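Local atomic coordinates of Mgp-operon protein 3 (Mycoplasma pneumoniae, PDB entry 6RJ1), a protein that probably acts in adhesion to host cells, as an extracellular, membrane-anchored and immunodominant partner of the P1 adhesin of this human pathogen. Residues Asp927-Ala941 / Thr944-Asn958. Residues are numbered along the deposited sequence; the frame is centred on the assembly and turned at random.
Sequences DDLTGILPLSDEFSA and TKDQTWTGKVDIYKN
Two consecutive beta hairpins share the strand 939-945 as the second strand of a four-stranded antiparallel meander, completed by strand 962-965, and the contact grips both ends of that strand. At one end Ser940 and Tyr956 form a hydrogen-bonded antiparallel pair, Ser940 N to Tyr956 O at 3.1 Å and Tyr956 N to Ser940 O at 2.9 Å. Beyond the non-hydrogen-bonded pair Phe939-Lys957, Asn958 N is hydrogen-bonded to Glu938 O. At the other end Asp928 and Lys945 pair the same way as Ser940 and Tyr956; Lys945 N gives Asp928 O a hydrogen bond of 2.7 Å.

On one face Ile955 sits between apolar neighbours: CG2 lies 3.7 Å from Phe939 CD2, while CD1 touches both Ala941 CB and Leu935 CD1. Leu969 of helix 967-974 packs on Phe939 and Ile955 there. Lys957 CG lies obliquely against the ring at Phe939 CE2, 3.9 Å away, and the lysine runs alongside Glu938 without closing a salt bridge. In the loop between the first two strands Ser936 OG accepts from Phe939 N, an ST motif.

At the Asp928-Lys945 end, Lys945 crosses Thr930 at about a right angle, its chain bent at chi3 (-83°) so that both CG and CE lie near Thr930 OG1. Thr944, its side chain on the other face from Lys945, sets CG2 against Asp927 CG, and Asp927 OD2 makes a weak salt bridge of 3.4 Å with Lys952 NZ.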
ATOM      1  N   ASP A 927      12.453  26.104  -9.470  1.00 90.40           N
ATOM      2  CA  ASP A 927      12.050  25.836 -10.849  1.00 89.56           C
ATOM      3  C   ASP A 927      11.195  24.600 -11.082  1.00 91.68           C
ATOM      4  O   ASP A 927      11.213  23.673 -10.279  1.00 92.49           O
ATOM      5  CB  ASP A 927      13.299  25.769 -11.737  1.00 91.35           C
ATOM      6  CG  ASP A 927      13.907  27.113 -12.087  1.00 97.71           C
ATOM      7  OD1 ASP A 927      13.137  28.058 -12.391  1.00 96.48           O
ATOM      8  OD2 ASP A 927      15.151  27.212 -12.096  1.00105.43           O
ATOM      9  N   ASP A 928      10.468  24.580 -12.212  1.00 85.50           N
ATOM     10  CA  ASP A 928       9.633  23.446 -12.604  1.00 84.35           C
ATOM     11  C   ASP A 928      10.403  22.545 -13.545  1.00 83.32           C
ATOM     12  O   ASP A 928      10.861  22.990 -14.587  1.00 82.06           O
ATOM     13  CB  ASP A 928       8.306  23.911 -13.215  1.00 86.96           C
ATOM     14  CG  ASP A 928       7.406  24.582 -12.199  1.00105.72           C
ATOM     15  OD1 ASP A 928       7.020  23.909 -11.203  1.00108.28           O
ATOM     16  OD2 ASP A 928       7.087  25.779 -12.391  1.00113.04           O
ATOM     17  N   LEU A 929      10.575  21.286 -13.155  1.00 77.44           N
ATOM     18  CA  LEU A 929      11.350  20.314 -13.905  1.00 76.40           C
ATOM     19  C   LEU A 929      10.623  19.674 -15.103  1.00 81.46           C
ATOM     20  O   LEU A 929       9.533  19.115 -14.945  1.00 80.93           O
ATOM     21  CB  LEU A 929      11.849  19.244 -12.932  1.00 75.85           C
ATOM     22  CG  LEU A 929      12.653  18.104 -13.518  1.00 79.56           C
ATOM     23  CD1 LEU A 929      14.116  18.470 -13.658  1.00 78.74           C
ATOM     24  CD2 LEU A 929      12.498  16.891 -12.676  1.00 81.56           C
ATOM     25  N   THR A 930      11.269  19.721 -16.291  1.00 78.36           N
ATOM     26  CA  THR A 930      10.784  19.077 -17.524  1.00 77.81           C
ATOM     27  C   THR A 930      11.258  17.609 -17.507  1.00 81.17           C
ATOM     28  O   THR A 930      10.534  16.703 -17.939  1.00 81.47           O
ATOM     29  CB  THR A 930      11.292  19.836 -18.755  1.00 81.00           C
ATOM     30  OG1 THR A 930      10.874  21.193 -18.666  1.00 82.15           O
ATOM     31  CG2 THR A 930      10.814  19.239 -20.064  1.00 76.10           C
ATOM     32  N   GLY A 931      12.465  17.408 -16.993  1.00 76.48           N
ATOM     33  CA  GLY A 931      13.091  16.104 -16.866  1.00 75.77           C
ATOM     34  C   GLY A 931      14.599  16.182 -16.823  1.00 78.23           C
ATOM     35  O   GLY A 931      15.185  17.262 -16.912  1.00 75.77           O
ATOM     36  N   ILE A 932      15.226  15.016 -16.672  1.00 76.07           N
ATOM     37  CA  ILE A 932      16.677  14.849 -16.615  1.00 76.15           C
ATOM     38  C   ILE A 932      17.134  13.853 -17.691  1.00 82.25           C
ATOM     39  O   ILE A 932      16.603  12.742 -17.780  1.00 82.71           O
ATOM     40  CB  ILE A 932      17.153  14.453 -15.177  1.00 79.01           C
ATOM     41  CG1 ILE A 932      16.710  15.506 -14.138  1.00 78.78           C
ATOM     42  CG2 ILE A 932      18.684  14.237 -15.121  1.00 79.98           C
ATOM     43  CD1 ILE A 932      16.496  15.015 -12.811  1.00 80.61           C
ATOM     44  N   LEU A 933      18.119  14.256 -18.507  1.00 79.88           N
ATOM     45  CA  LEU A 933      18.667  13.421 -19.577  1.00 80.16           C
ATOM     46  C   LEU A 933      20.036  12.874 -19.197  1.00 85.67           C
ATOM     47  O   LEU A 933      20.953  13.674 -18.997  1.00 84.54           O
ATOM     48  CB  LEU A 933      18.806  14.201 -20.901  1.00 80.02           C
ATOM     49  CG  LEU A 933      17.620  15.003 -21.425  1.00 84.84           C
ATOM     50  CD1 LEU A 933      18.018  15.773 -22.655  1.00 85.05           C
ATOM     51  CD2 LEU A 933      16.431  14.118 -21.755  1.00 86.90           C
ATOM     52  N   PRO A 934      20.234  11.533 -19.130  1.00 84.41           N
ATOM     53  CA  PRO A 934      21.583  11.012 -18.855  1.00 84.94           C
ATOM     54  C   PRO A 934      22.410  11.055 -20.143  1.00 91.23           C
ATOM     55  O   PRO A 934      22.424  10.094 -20.919  1.00 91.03           O
ATOM     56  CB  PRO A 934      21.336   9.587 -18.337  1.00 86.48           C
ATOM     57  CG  PRO A 934      19.958   9.248 -18.733  1.00 90.87           C
ATOM     58  CD  PRO A 934      19.278  10.435 -19.358  1.00 86.17           C
ATOM     59  N   LEU A 935      23.055  12.214 -20.390  1.00 89.16           N
ATOM     60  CA  LEU A 935      23.865  12.491 -21.579  1.00 89.84           C
ATOM     61  C   LEU A 935      25.025  11.517 -21.778  1.00 96.30           C
ATOM     62  O   LEU A 935      25.406  11.241 -22.919  1.00 95.80           O
ATOM     63  CB  LEU A 935      24.398  13.931 -21.558  1.00 89.75           C
ATOM     64  CG  LEU A 935      23.382  15.068 -21.542  1.00 94.13           C
ATOM     65  CD1 LEU A 935      24.087  16.387 -21.301  1.00 94.61           C
ATOM     66  CD2 LEU A 935      22.591  15.134 -22.842  1.00 95.31           C
ATOM     67  N   SER A 936      25.599  11.028 -20.664  1.00 94.53           N
ATOM     68  CA  SER A 936      26.704  10.068 -20.611  1.00 95.00           C
ATOM     69  C   SER A 936      26.886   9.564 -19.176  1.00 99.81           C
ATOM     70  O   SER A 936      26.163   9.990 -18.265  1.00 99.41           O
ATOM     71  CB  SER A 936      28.004  10.688 -21.135  1.00 98.30           C
ATOM     72  OG  SER A 936      28.527  11.677 -20.262  1.00107.27           O
ATOM     73  N   ASP A 937      27.866   8.664 -18.982  1.00 97.38           N
ATOM     74  CA  ASP A 937      28.228   8.110 -17.680  1.00 98.01           C
ATOM     75  C   ASP A 937      28.753   9.227 -16.767  1.00100.96           C
ATOM     76  O   ASP A 937      28.570   9.164 -15.546  1.00100.19           O
ATOM     77  CB  ASP A 937      29.297   7.006 -17.854  1.00100.77           C
ATOM     78  CG  ASP A 937      30.596   7.442 -18.532  1.00117.09           C
ATOM     79  OD1 ASP A 937      30.527   8.021 -19.644  1.00119.14           O
ATOM     80  OD2 ASP A 937      31.680   7.180 -17.961  1.00122.87           O
ATOM     81  N   GLU A 938      29.385  10.254 -17.385  1.00 96.51           N
ATOM     82  CA  GLU A 938      29.998  11.403 -16.723  1.00 95.69           C
ATOM     83  C   GLU A 938      29.092  12.633 -16.613  1.00 97.05           C
ATOM     84  O   GLU A 938      29.313  13.438 -15.717  1.00 97.99           O
ATOM     85  CB  GLU A 938      31.308  11.801 -17.428  1.00 97.15           C
ATOM     86  CG  GLU A 938      32.376  10.719 -17.458  1.00109.60           C
ATOM     87  CD  GLU A 938      33.809  11.201 -17.604  1.00134.43           C
ATOM     88  OE1 GLU A 938      34.049  12.176 -18.355  1.00126.68           O
ATOM     89  OE2 GLU A 938      34.697  10.587 -16.969  1.00130.63           O
ATOM     90  N   PHE A 939      28.129  12.825 -17.530  1.00 89.51           N
ATOM     91  CA  PHE A 939      27.289  14.029 -17.503  1.00 87.06           C
ATOM     92  C   PHE A 939      25.790  13.800 -17.632  1.00 87.33           C
ATOM     93  O   PHE A 939      25.350  12.873 -18.314  1.00 87.02           O
ATOM     94  CB  PHE A 939      27.732  15.016 -18.588  1.00 88.23           C
ATOM     95  CG  PHE A 939      29.100  15.622 -18.413  1.00 89.13           C
ATOM     96  CD1 PHE A 939      30.221  15.029 -18.986  1.00 91.80           C
ATOM     97  CD2 PHE A 939      29.265  16.821 -17.731  1.00 91.01           C
ATOM     98  CE1 PHE A 939      31.486  15.617 -18.866  1.00 92.47           C
ATOM     99  CE2 PHE A 939      30.532  17.404 -17.604  1.00 93.43           C
ATOM    100  CZ  PHE A 939      31.633  16.796 -18.170  1.00 91.37           C
ATOM    101  N   SER A 940      25.012  14.702 -17.018  1.00 80.87           N
ATOM    102  CA  SER A 940      23.559  14.696 -17.069  1.00 79.81           C
ATOM    103  C   SER A 940      23.026  16.112 -17.240  1.00 82.44           C
ATOM    104  O   SER A 940      23.628  17.066 -16.745  1.00 81.90           O
ATOM    105  CB  SER A 940      22.971  14.033 -15.829  1.00 82.39           C
ATOM    106  OG  SER A 940      23.341  12.666 -15.786  1.00 90.85           O
ATOM    107  N   ALA A 941      21.917  16.245 -17.983  1.00 78.02           N
ATOM    108  CA  ALA A 941      21.262  17.523 -18.254  1.00 77.33           C
ATOM    109  C   ALA A 941      19.924  17.598 -17.534  1.00 81.41           C
ATOM    110  O   ALA A 941      19.171  16.624 -17.520  1.00 80.40           O
ATOM    111  CB  ALA A 941      21.062  17.707 -19.742  1.00 77.74           C
ATOM    112  N   THR A 944      14.426  22.562 -17.355  1.00 86.02           N
ATOM    113  CA  THR A 944      13.609  23.367 -16.464  1.00 87.68           C
ATOM    114  C   THR A 944      12.713  24.374 -17.218  1.00 97.22           C
ATOM    115  O   THR A 944      13.073  24.865 -18.286  1.00 96.68           O
ATOM    116  CB  THR A 944      14.575  24.002 -15.433  1.00 92.80           C
ATOM    117  OG1 THR A 944      14.540  23.232 -14.231  1.00 91.82           O
ATOM    118  CG2 THR A 944      14.320  25.480 -15.157  1.00 88.66           C
ATOM    119  N   LYS A 945      11.552  24.673 -16.622  1.00 98.79           N
ATOM    120  CA  LYS A 945      10.542  25.626 -17.070  1.00100.99           C
ATOM    121  C   LYS A 945      10.363  26.706 -15.994  1.00111.80           C
ATOM    122  O   LYS A 945      10.562  26.452 -14.802  1.00111.19           O
ATOM    123  CB  LYS A 945       9.192  24.923 -17.277  1.00103.30           C
ATOM    124  CG  LYS A 945       9.121  23.991 -18.478  1.00115.77           C
ATOM    125  CD  LYS A 945       7.781  23.235 -18.543  1.00123.56           C
ATOM    126  CE  LYS A 945       7.721  21.993 -17.675  1.00128.62           C
ATOM    127  NZ  LYS A 945       6.474  21.222 -17.914  1.00135.44           N
ATOM    128  N   ASP A 946       9.941  27.899 -16.430  1.00113.60           N
ATOM    129  CA  ASP A 946       9.657  29.079 -15.606  1.00115.85           C
ATOM    130  C   ASP A 946       8.692  29.929 -16.445  1.00124.76           C
ATOM    131  O   ASP A 946       7.659  30.397 -15.958  1.00124.39           O
ATOM    132  CB  ASP A 946      10.974  29.840 -15.317  1.00118.11           C
ATOM    133  CG  ASP A 946      10.836  31.131 -14.533  1.00130.96           C
ATOM    134  OD1 ASP A 946      10.563  32.182 -15.160  1.00131.60           O
ATOM    135  OD2 ASP A 946      11.035  31.100 -13.297  1.00137.97           O
ATOM    136  N   GLN A 947       9.050  30.068 -17.733  1.00125.19           N
ATOM    137  CA  GLN A 947       8.419  30.774 -18.850  1.00126.52           C
ATOM    138  C   GLN A 947       9.345  30.515 -20.073  1.00133.33           C
ATOM    139  O   GLN A 947       9.024  30.917 -21.195  1.00133.38           O
ATOM    140  CB  GLN A 947       8.217  32.291 -18.523  1.00127.81           C
ATOM    141  CG  GLN A 947       8.981  33.324 -19.370  1.00138.58           C
ATOM    142  CD  GLN A 947      10.393  33.584 -18.902  1.00156.92           C
ATOM    143  OE1 GLN A 947      11.182  32.669 -18.633  1.00153.51           O
ATOM    144  NE2 GLN A 947      10.753  34.856 -18.823  1.00146.56           N
ATOM    145  N   THR A 948      10.485  29.804 -19.825  1.00131.06           N
ATOM    146  CA  THR A 948      11.533  29.441 -20.789  1.00131.22           C
ATOM    147  C   THR A 948      10.995  28.595 -21.952  1.00135.12           C
ATOM    148  O   THR A 948      10.585  27.437 -21.766  1.00134.36           O
ATOM    149  CB  THR A 948      12.754  28.794 -20.103  1.00139.68           C
ATOM    150  OG1 THR A 948      12.511  28.593 -18.705  1.00138.89           O
ATOM    151  CG2 THR A 948      14.028  29.602 -20.311  1.00137.65           C
ATOM    152  N   TRP A 949      11.003  29.212 -23.158  1.00131.40           N
ATOM    153  CA  TRP A 949      10.510  28.673 -24.430  1.00130.93           C
ATOM    154  C   TRP A 949      11.310  27.457 -24.902  1.00131.27           C
ATOM    155  O   TRP A 949      10.718  26.427 -25.245  1.00130.75           O
ATOM    156  CB  TRP A 949      10.449  29.783 -25.500  1.00130.40           C
ATOM    157  CG  TRP A 949      10.094  31.140 -24.950  1.00131.92           C
ATOM    158  CD1 TRP A 949      10.909  32.231 -24.881  1.00134.97           C
ATOM    159  CD2 TRP A 949       8.858  31.520 -24.321  1.00131.99           C
ATOM    160  NE1 TRP A 949      10.248  33.282 -24.284  1.00134.63           N
ATOM    161  CE2 TRP A 949       8.991  32.869 -23.917  1.00136.18           C
ATOM    162  CE3 TRP A 949       7.640  30.857 -24.075  1.00133.31           C
ATOM    163  CZ2 TRP A 949       7.955  33.566 -23.279  1.00135.58           C
ATOM    164  CZ3 TRP A 949       6.622  31.544 -23.428  1.00134.87           C
ATOM    165  CH2 TRP A 949       6.781  32.883 -23.043  1.00135.57           C
ATOM    166  N   THR A 950      12.652  27.567 -24.883  1.00124.70           N
ATOM    167  CA  THR A 950      13.569  26.477 -25.236  1.00122.72           C
ATOM    168  C   THR A 950      13.789  25.508 -24.051  1.00121.81           C
ATOM    169  O   THR A 950      14.247  24.380 -24.264  1.00122.35           O
ATOM    170  CB  THR A 950      14.899  27.030 -25.796  1.00130.91           C
ATOM    171  OG1 THR A 950      15.793  25.938 -26.031  1.00129.92           O
ATOM    172  CG2 THR A 950      15.562  28.063 -24.870  1.00129.68           C
ATOM    173  N   GLY A 951      13.473  25.972 -22.833  1.00112.47           N
ATOM    174  CA  GLY A 951      13.656  25.230 -21.594  1.00109.33           C
ATOM    175  C   GLY A 951      15.065  25.414 -21.071  1.00107.34           C
ATOM    176  O   GLY A 951      16.028  25.129 -21.790  1.00107.24           O
ATOM    177  N   LYS A 952      15.202  25.928 -19.829  1.00 98.67           N
ATOM    178  CA  LYS A 952      16.492  26.176 -19.181  1.00 95.69           C
ATOM    179  C   LYS A 952      17.216  24.845 -18.917  1.00 94.77           C
ATOM    180  O   LYS A 952      16.674  23.975 -18.232  1.00 93.44           O
ATOM    181  CB  LYS A 952      16.292  26.996 -17.894  1.00 97.43           C
ATOM    182  CG  LYS A 952      17.578  27.344 -17.160  1.00109.78           C
ATOM    183  CD  LYS A 952      17.322  27.733 -15.711  1.00120.09           C
ATOM    184  CE  LYS A 952      18.361  27.151 -14.781  1.00125.21           C
ATOM    185  NZ  LYS A 952      18.231  27.685 -13.402  1.00129.08           N
ATOM    186  N   VAL A 953      18.424  24.681 -19.495  1.00 88.69           N
ATOM    187  CA  VAL A 953      19.212  23.451 -19.369  1.00 87.54           C
ATOM    188  C   VAL A 953      20.436  23.643 -18.473  1.00 91.38           C
ATOM    189  O   VAL A 953      21.260  24.517 -18.725  1.00 91.09           O
ATOM    190  CB  VAL A 953      19.582  22.828 -20.743  1.00 90.71           C
ATOM    191  CG1 VAL A 953      20.356  21.526 -20.571  1.00 90.24           C
ATOM    192  CG2 VAL A 953      18.341  22.592 -21.598  1.00 90.48           C
ATOM    193  N   ASP A 954      20.551  22.797 -17.437  1.00 88.40           N
ATOM    194  CA  ASP A 954      21.658  22.773 -16.483  1.00 88.14           C
ATOM    195  C   ASP A 954      22.471  21.490 -16.693  1.00 90.64           C
ATOM    196  O   ASP A 954      21.891  20.410 -16.810  1.00 89.36           O
ATOM    197  CB  ASP A 954      21.123  22.819 -15.032  1.00 90.30           C
ATOM    198  CG  ASP A 954      20.951  24.193 -14.393  1.00104.37           C
ATOM    199  OD1 ASP A 954      21.226  25.213 -15.073  1.00105.98           O
ATOM    200  OD2 ASP A 954      20.555  24.248 -13.207  1.00110.46           O
ATOM    201  N   ILE A 955      23.807  21.612 -16.752  1.00 87.33           N
ATOM    202  CA  ILE A 955      24.710  20.469 -16.913  1.00 87.08           C
ATOM    203  C   ILE A 955      25.350  20.140 -15.563  1.00 91.48           C
ATOM    204  O   ILE A 955      25.861  21.030 -14.882  1.00 91.42           O
ATOM    205  CB  ILE A 955      25.778  20.698 -18.030  1.00 89.86           C
ATOM    206  CG1 ILE A 955      25.147  21.192 -19.375  1.00 90.11           C
ATOM    207  CG2 ILE A 955      26.675  19.464 -18.236  1.00 89.96           C
ATOM    208  CD1 ILE A 955      24.123  20.229 -20.136  1.00 95.53           C
ATOM    209  N   TYR A 956      25.332  18.852 -15.200  1.00 88.07           N
ATOM    210  CA  TYR A 956      25.913  18.340 -13.965  1.00 88.10           C
ATOM    211  C   TYR A 956      26.944  17.244 -14.262  1.00 94.00           C
ATOM    212  O   TYR A 956      26.751  16.450 -15.184  1.00 93.89           O
ATOM    213  CB  TYR A 956      24.805  17.796 -13.053  1.00 88.71           C
ATOM    214  CG  TYR A 956      23.932  18.860 -12.417  1.00 89.53           C
ATOM    215  CD1 TYR A 956      22.893  19.455 -13.128  1.00 91.23           C
ATOM    216  CD2 TYR A 956      24.096  19.220 -11.082  1.00 90.20           C
ATOM    217  CE1 TYR A 956      22.063  20.409 -12.537  1.00 92.18           C
ATOM    218  CE2 TYR A 956      23.275  20.176 -10.481  1.00 91.24           C
ATOM    219  CZ  TYR A 956      22.252  20.763 -11.211  1.00101.14           C
ATOM    220  OH  TYR A 956      21.416  21.694 -10.629  1.00106.00           O
ATOM    221  N   LYS A 957      28.043  17.209 -13.487  1.00 91.56           N
ATOM    222  CA  LYS A 957      29.080  16.193 -13.633  1.00 91.48           C
ATOM    223  C   LYS A 957      28.813  15.050 -12.655  1.00 96.13           C
ATOM    224  O   LYS A 957      28.747  15.270 -11.446  1.00 94.35           O
ATOM    225  CB  LYS A 957      30.472  16.791 -13.430  1.00 94.13           C
ATOM    226  CG  LYS A 957      31.570  16.002 -14.133  1.00111.87           C
ATOM    227  CD  LYS A 957      32.542  15.375 -13.142  1.00119.76           C
ATOM    228  CE  LYS A 957      33.745  14.764 -13.821  1.00124.95           C
ATOM    229  NZ  LYS A 957      33.422  13.475 -14.490  1.00132.78           N
ATOM    230  N   ASN A 958      28.622  13.839 -13.205  1.00 95.64           N
ATOM    231  CA  ASN A 958      28.333  12.572 -12.528  1.00 96.94           C
ATOM    232  C   ASN A 958      29.616  11.896 -12.041  1.00102.98           C
ATOM    233  O   ASN A 958      30.420  11.411 -12.841  1.00102.85           O
ATOM    234  CB  ASN A 958      27.554  11.633 -13.474  1.00 98.49           C
ATOM    235  CG  ASN A 958      26.919  10.412 -12.834  1.00119.73           C
ATOM    236  OD1 ASN A 958      27.390   9.857 -11.829  1.00112.14           O
ATOM    237  ND2 ASN A 958      25.828   9.951 -13.429  1.00111.98           N
TER